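Local coordinates for hypothetical protein HI1011 (Haemophilus influenzae, PDB 1YZY) that catalyses the ATP-dependent phosphorylation of 3-oxo-tetronate to 3-oxo-tetronate 4-phosphate, as a member of the four-carbon acid sugar kinase family, at residues Gly253-Met258 with Ala308-Asp313; Asn260-Lys265 with Glu402-Tyr407. All coordinates share one frame; numbering follows the deposited sequence.

Contact 1: Gly253-Met258 with Ala308-Asp313; sequences GSCSVM and ATVPPD
Thr309 OG1 donates a hydrogen bond to the backbone carbonyl oxygen of Ser254, with OG1 2.7 Å from Ser254 O. The hydroxyl meets the oxygen at a C=O...OG1 angle of 142° and sits 21° out of the carbonyl plane. A second hydrogen bond joins the same hydroxyl to Ser252 OG at the end of strand 248-252. Together the two bonds probably hold the threonine in this rotamer. OG1 lies anti to the carbonyl carbon of its own residue, which leaves the methyl CG2 close to the same Ser254 oxygen.

Cys255 carries much of the remaining contact. The amide of Val310 points almost straight at its sulfur, with Val310 N 3.5 Å from Cys255 SG and an N-H...S angle of 173°. The sulfur also lies 3.8 Å from Val310 CG2, so one atom meets both the backbone and the side chain of the valine. Val310 O lies beside Cys255 CB and is itself bonded by Asn260 ND2 of helix 257-266.

Both segments follow parallel, adjacent strands, 248-252 and 305-307, and lead into helices 257-266 and 312-319. The contact therefore joins two strand-to-helix turns at the same end of neighbouring strands in the nucleotide-binding C-terminal domain. Ser254 probably binds ATP, as in related kinases, and two further probable ATP-binding residues, Thr357 and Gly397, lie close to this turn.

Just past the strand ends, Gly253 CA packs on Ala308 CB at 3.9 Å. Farther along, the ring of Pro312, in the first turn of its helix, comes against the Cys255 carbonyl, with CD 3.6 Å from Cys255 O. Leu315 of the same helix touches both Cys255 and Val310.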
loop_
_atom_site.group_PDB
_atom_site.type_symbol
_atom_site.label_atom_id
_atom_site.label_comp_id
_atom_site.label_asym_id
_atom_site.label_seq_id
_atom_site.Cartn_x
_atom_site.Cartn_y
_atom_site.Cartn_z
ATOM N N GLY A 253 -18.189 -1.409 8.992
ATOM C CA GLY A 253 -18.056 -1.157 10.415
ATOM C C GLY A 253 -17.596 0.236 10.815
ATOM O O GLY A 253 -17.706 0.608 11.987
ATOM N N SER A 254 -17.059 0.996 9.864
ATOM C CA SER A 254 -16.560 2.348 10.127
ATOM C C SER A 254 -17.645 3.370 10.430
ATOM O O SER A 254 -18.712 3.350 9.836
ATOM C CB SER A 254 -15.720 2.848 8.943
ATOM O OG SER A 254 -15.031 4.052 9.263
ATOM N N CYS A 255 -17.356 4.275 11.354
ATOM C CA CYS A 255 -18.305 5.317 11.714
ATOM C C CYS A 255 -17.780 6.703 11.356
ATOM O O CYS A 255 -18.037 7.684 12.062
ATOM C CB CYS A 255 -18.635 5.234 13.195
ATOM S SG CYS A 255 -19.400 3.675 13.651
ATOM N N SER A 256 -16.988 6.761 10.290
ATOM C CA SER A 256 -16.435 8.017 9.805
ATOM C C SER A 256 -17.478 8.758 8.980
ATOM O O SER A 256 -18.423 8.160 8.471
ATOM C CB SER A 256 -15.173 7.772 8.977
ATOM O OG SER A 256 -14.035 7.653 9.823
ATOM N N VAL A 257 -17.316 10.071 8.882
ATOM C CA VAL A 257 -18.240 10.906 8.130
ATOM C C VAL A 257 -18.530 10.386 6.722
ATOM O O VAL A 257 -19.691 10.363 6.298
ATOM C CB VAL A 257 -17.730 12.366 8.041
ATOM C CG1 VAL A 257 -17.811 13.022 9.406
ATOM C CG2 VAL A 257 -16.285 12.397 7.525
ATOM N N MET A 258 -17.479 9.986 6.005
ATOM C CA MET A 258 -17.627 9.480 4.642
ATOM C C MET A 258 -18.350 8.137 4.567
ATOM O O MET A 258 -19.188 7.927 3.685
ATOM C CB MET A 258 -16.266 9.392 3.946
ATOM C CG MET A 258 -16.340 8.865 2.522
ATOM S SD MET A 258 -17.732 9.562 1.608
ATOM C CE MET A 258 -17.098 11.160 1.183
ATOM N N ALA A 308 -22.251 -1.856 10.969
ATOM C CA ALA A 308 -22.161 -1.357 12.335
ATOM C C ALA A 308 -22.127 0.174 12.257
ATOM O O ALA A 308 -22.373 0.869 13.242
ATOM C CB ALA A 308 -20.898 -1.887 13.008
ATOM N N THR A 309 -21.858 0.677 11.058
ATOM C CA THR A 309 -21.770 2.106 10.779
ATOM C C THR A 309 -22.904 2.983 11.315
ATOM O O THR A 309 -24.049 2.890 10.860
ATOM C CB THR A 309 -21.675 2.330 9.275
ATOM O OG1 THR A 309 -20.540 1.621 8.769
ATOM C CG2 THR A 309 -21.554 3.814 8.949
ATOM N N VAL A 310 -22.569 3.840 12.276
ATOM C CA VAL A 310 -23.510 4.790 12.873
ATOM C C VAL A 310 -22.792 6.132 13.003
ATOM O O VAL A 310 -21.560 6.175 13.096
ATOM C CB VAL A 310 -24.009 4.355 14.282
ATOM C CG1 VAL A 310 -24.991 3.218 14.167
ATOM C CG2 VAL A 310 -22.841 3.977 15.177
ATOM N N PRO A 311 -23.551 7.245 13.027
ATOM C CA PRO A 311 -22.957 8.582 13.148
ATOM C C PRO A 311 -21.946 8.639 14.293
ATOM O O PRO A 311 -22.144 7.999 15.332
ATOM C CB PRO A 311 -24.173 9.463 13.436
ATOM C CG PRO A 311 -25.252 8.793 12.664
ATOM C CD PRO A 311 -25.024 7.333 12.983
ATOM N N PRO A 312 -20.840 9.386 14.106
ATOM C CA PRO A 312 -19.805 9.514 15.140
ATOM C C PRO A 312 -20.385 9.969 16.481
ATOM O O PRO A 312 -19.752 9.810 17.527
ATOM C CB PRO A 312 -18.840 10.541 14.539
ATOM C CG PRO A 312 -19.674 11.277 13.526
ATOM C CD PRO A 312 -20.485 10.178 12.919
ATOM N N ASP A 313 -21.578 10.557 16.432
ATOM C CA ASP A 313 -22.281 11.012 17.628
ATOM C C ASP A 313 -22.876 9.807 18.356
ATOM O O ASP A 313 -22.660 9.629 19.555
ATOM C CB ASP A 313 -23.400 11.993 17.241
ATOM C CG ASP A 313 -24.378 12.265 18.384
ATOM O OD1 ASP A 313 -25.533 11.789 18.304
ATOM O OD2 ASP A 313 -23.998 12.956 19.355
#

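Contact 2: Asn260-Lys265 with Glu402-Tyr407; sequences NKQVEK and EDFFEY
Gln262 reaches across to Phe404 with its amide plane turned 38° from the phenyl ring. Its NE2 comes 3.0 Å from Phe404 CB and meets the ring obliquely. The amide is held at both ends: NE2 bonds to Lys401 O and OE1 accepts from Lys395 NZ. Nearer the helix, Gln262 CA makes a CA-H...O contact of 3.4 Å with Glu402 O.

Phe405 meets the helix differently. Its CG lies anti to its own carbonyl carbon (chi1 -65°), and the ring presents its edge to the helix. Phe405 CD2 approaches Gln262 O at 3.4 Å, and CE2 touches Val263 CG2 at 4.0 Å. The Val263 and Phe405 side chains run side by side in the same direction.

Farther along the helix, the Lys265 side chain, bent at chi2, crosses that of Glu406 and forms a salt bridge, with Lys265 NZ 3.5 Å from Glu406 OE2.

The contact sets helix 257-266 beside the start of helix 404-410. Both lie over the parallel strands of the C-terminal domain: Phe404 packs on strand 349-353, Phe405 on strands 248-252 and 349-353, and Val263 on strands 248-252 and 305-307.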
loop_
_atom_site.group_PDB
_atom_site.type_symbol
_atom_site.label_atom_id
_atom_site.label_comp_id
_atom_site.label_asym_id
_atom_site.label_seq_id
_atom_site.Cartn_x
_atom_site.Cartn_y
_atom_site.Cartn_z
ATOM N N ASN A 260 -20.509 6.885 6.811
ATOM C CA ASN A 260 -21.894 7.069 7.206
ATOM C C ASN A 260 -22.745 7.501 6.029
ATOM O O ASN A 260 -23.915 7.132 5.934
ATOM C CB ASN A 260 -22.005 8.098 8.317
ATOM C CG ASN A 260 -22.279 7.468 9.652
ATOM O OD1 ASN A 260 -23.433 7.224 10.014
ATOM N ND2 ASN A 260 -21.223 7.199 10.404
ATOM N N LYS A 261 -22.162 8.307 5.151
ATOM C CA LYS A 261 -22.864 8.782 3.969
ATOM C C LYS A 261 -22.964 7.678 2.924
ATOM O O LYS A 261 -23.975 7.575 2.229
ATOM C CB LYS A 261 -22.158 10.009 3.381
ATOM C CG LYS A 261 -22.235 11.245 4.269
ATOM C CD LYS A 261 -21.530 12.443 3.643
ATOM C CE LYS A 261 -20.046 12.164 3.443
ATOM N NZ LYS A 261 -19.324 13.311 2.834
ATOM N N GLN A 262 -21.905 6.882 2.796
ATOM C CA GLN A 262 -21.871 5.779 1.832
ATOM C C GLN A 262 -22.892 4.699 2.206
ATOM O O GLN A 262 -23.411 3.994 1.337
ATOM C CB GLN A 262 -20.459 5.175 1.751
ATOM C CG GLN A 262 -19.401 6.119 1.182
ATOM C CD GLN A 262 -17.986 5.590 1.351
ATOM O OE1 GLN A 262 -17.595 5.178 2.435
ATOM N NE2 GLN A 262 -17.220 5.589 0.273
ATOM N N VAL A 263 -23.131 4.547 3.507
ATOM C CA VAL A 263 -24.095 3.576 4.030
ATOM C C VAL A 263 -25.505 4.132 3.830
ATOM O O VAL A 263 -26.416 3.424 3.410
ATOM C CB VAL A 263 -23.855 3.304 5.549
ATOM C CG1 VAL A 263 -25.020 2.534 6.151
ATOM C CG2 VAL A 263 -22.554 2.529 5.755
ATOM N N GLU A 264 -25.663 5.409 4.154
ATOM C CA GLU A 264 -26.927 6.113 4.030
ATOM C C GLU A 264 -27.401 6.154 2.570
ATOM O O GLU A 264 -28.603 6.249 2.297
ATOM C CB GLU A 264 -26.753 7.535 4.568
ATOM C CG GLU A 264 -27.877 8.027 5.463
ATOM C CD GLU A 264 -29.058 8.572 4.683
ATOM O OE1 GLU A 264 -29.031 9.773 4.334
ATOM O OE2 GLU A 264 -30.016 7.809 4.426
ATOM N N LYS A 265 -26.455 6.091 1.640
ATOM C CA LYS A 265 -26.770 6.134 0.216
ATOM C C LYS A 265 -27.013 4.729 -0.349
ATOM O O LYS A 265 -27.790 4.554 -1.299
ATOM C CB LYS A 265 -25.629 6.833 -0.540
ATOM C CG LYS A 265 -26.067 7.750 -1.684
ATOM C CD LYS A 265 -26.116 7.027 -3.023
ATOM C CE LYS A 265 -26.344 8.011 -4.168
ATOM N NZ LYS A 265 -26.191 7.372 -5.510
ATOM N N GLU A 402 -19.401 9.114 -2.382
ATOM C CA GLU A 402 -20.652 8.715 -1.741
ATOM C C GLU A 402 -21.244 7.392 -2.221
ATOM O O GLU A 402 -21.724 6.591 -1.417
ATOM C CB GLU A 402 -21.703 9.804 -1.917
ATOM C CG GLU A 402 -21.365 11.113 -1.252
ATOM C CD GLU A 402 -22.370 12.188 -1.594
ATOM O OE1 GLU A 402 -22.035 13.071 -2.414
ATOM O OE2 GLU A 402 -23.499 12.137 -1.056
ATOM N N ASP A 403 -21.261 7.194 -3.534
ATOM C CA ASP A 403 -21.820 5.984 -4.119
ATOM C C ASP A 403 -20.840 4.809 -4.188
ATOM O O ASP A 403 -20.981 3.937 -5.047
ATOM C CB ASP A 403 -22.368 6.296 -5.518
ATOM C CG ASP A 403 -21.269 6.556 -6.548
ATOM O OD1 ASP A 403 -21.526 6.293 -7.743
ATOM O OD2 ASP A 403 -20.160 7.009 -6.180
ATOM N N PHE A 404 -19.874 4.771 -3.277
ATOM C CA PHE A 404 -18.882 3.706 -3.281
ATOM C C PHE A 404 -19.389 2.260 -3.310
ATOM O O PHE A 404 -18.957 1.471 -4.154
ATOM C CB PHE A 404 -17.898 3.865 -2.122
ATOM C CG PHE A 404 -16.941 2.715 -1.996
ATOM C CD1 PHE A 404 -15.916 2.542 -2.923
ATOM C CD2 PHE A 404 -17.117 1.751 -1.005
ATOM C CE1 PHE A 404 -15.086 1.420 -2.873
ATOM C CE2 PHE A 404 -16.292 0.626 -0.948
ATOM C CZ PHE A 404 -15.275 0.460 -1.886
ATOM N N PHE A 405 -20.267 1.888 -2.381
ATOM C CA PHE A 405 -20.741 0.501 -2.348
ATOM C C PHE A 405 -21.327 -0.047 -3.633
ATOM O O PHE A 405 -20.901 -1.111 -4.087
ATOM C CB PHE A 405 -21.676 0.251 -1.170
ATOM C CG PHE A 405 -20.999 0.382 0.157
ATOM C CD1 PHE A 405 -19.776 -0.240 0.384
ATOM C CD2 PHE A 405 -21.548 1.170 1.157
ATOM C CE1 PHE A 405 -19.106 -0.076 1.585
ATOM C CE2 PHE A 405 -20.890 1.341 2.362
ATOM C CZ PHE A 405 -19.662 0.716 2.577
ATOM N N GLU A 406 -22.287 0.666 -4.223
ATOM C CA GLU A 406 -22.883 0.203 -5.478
ATOM C C GLU A 406 -21.900 0.309 -6.645
ATOM O O GLU A 406 -21.874 -0.565 -7.521
ATOM C CB GLU A 406 -24.189 0.941 -5.792
ATOM C CG GLU A 406 -24.076 2.437 -5.997
ATOM C CD GLU A 406 -25.380 3.041 -6.506
ATOM O OE1 GLU A 406 -25.805 2.695 -7.636
ATOM O OE2 GLU A 406 -25.989 3.853 -5.770
ATOM N N TYR A 407 -21.080 1.359 -6.637
ATOM C CA TYR A 407 -20.085 1.566 -7.692
ATOM C C TYR A 407 -19.085 0.413 -7.768
ATOM O O TYR A 407 -18.779 -0.077 -8.860
ATOM C CB TYR A 407 -19.327 2.884 -7.501
ATOM C CG TYR A 407 -18.369 3.162 -8.633
ATOM C CD1 TYR A 407 -18.836 3.289 -9.943
ATOM C CD2 TYR A 407 -16.995 3.225 -8.413
ATOM C CE1 TYR A 407 -17.961 3.464 -11.007
ATOM C CE2 TYR A 407 -16.103 3.403 -9.476
ATOM C CZ TYR A 407 -16.595 3.519 -10.773
ATOM O OH TYR A 407 -15.732 3.669 -11.838
#

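Overall arrangement
Contacts 1 and 2 lie on the same side of the chain's centre, with their own centres about 12 Å apart. Both belong to the nucleotide-binding C-terminal domain and share helix 257-266. Contact 1 uses the turn into that helix and its start, and contact 2 uses its later turns. Along the chain the order is 253-258, 260-265, 308-313, 402-407, so the segments alternate. The two contacts touch directly, where Val263 CG2 packs 3.6 Å from Thr309 CG2. Helix 257-266 thus links the probable ATP-binding turn at Ser254 to the C-terminal helix 404-410.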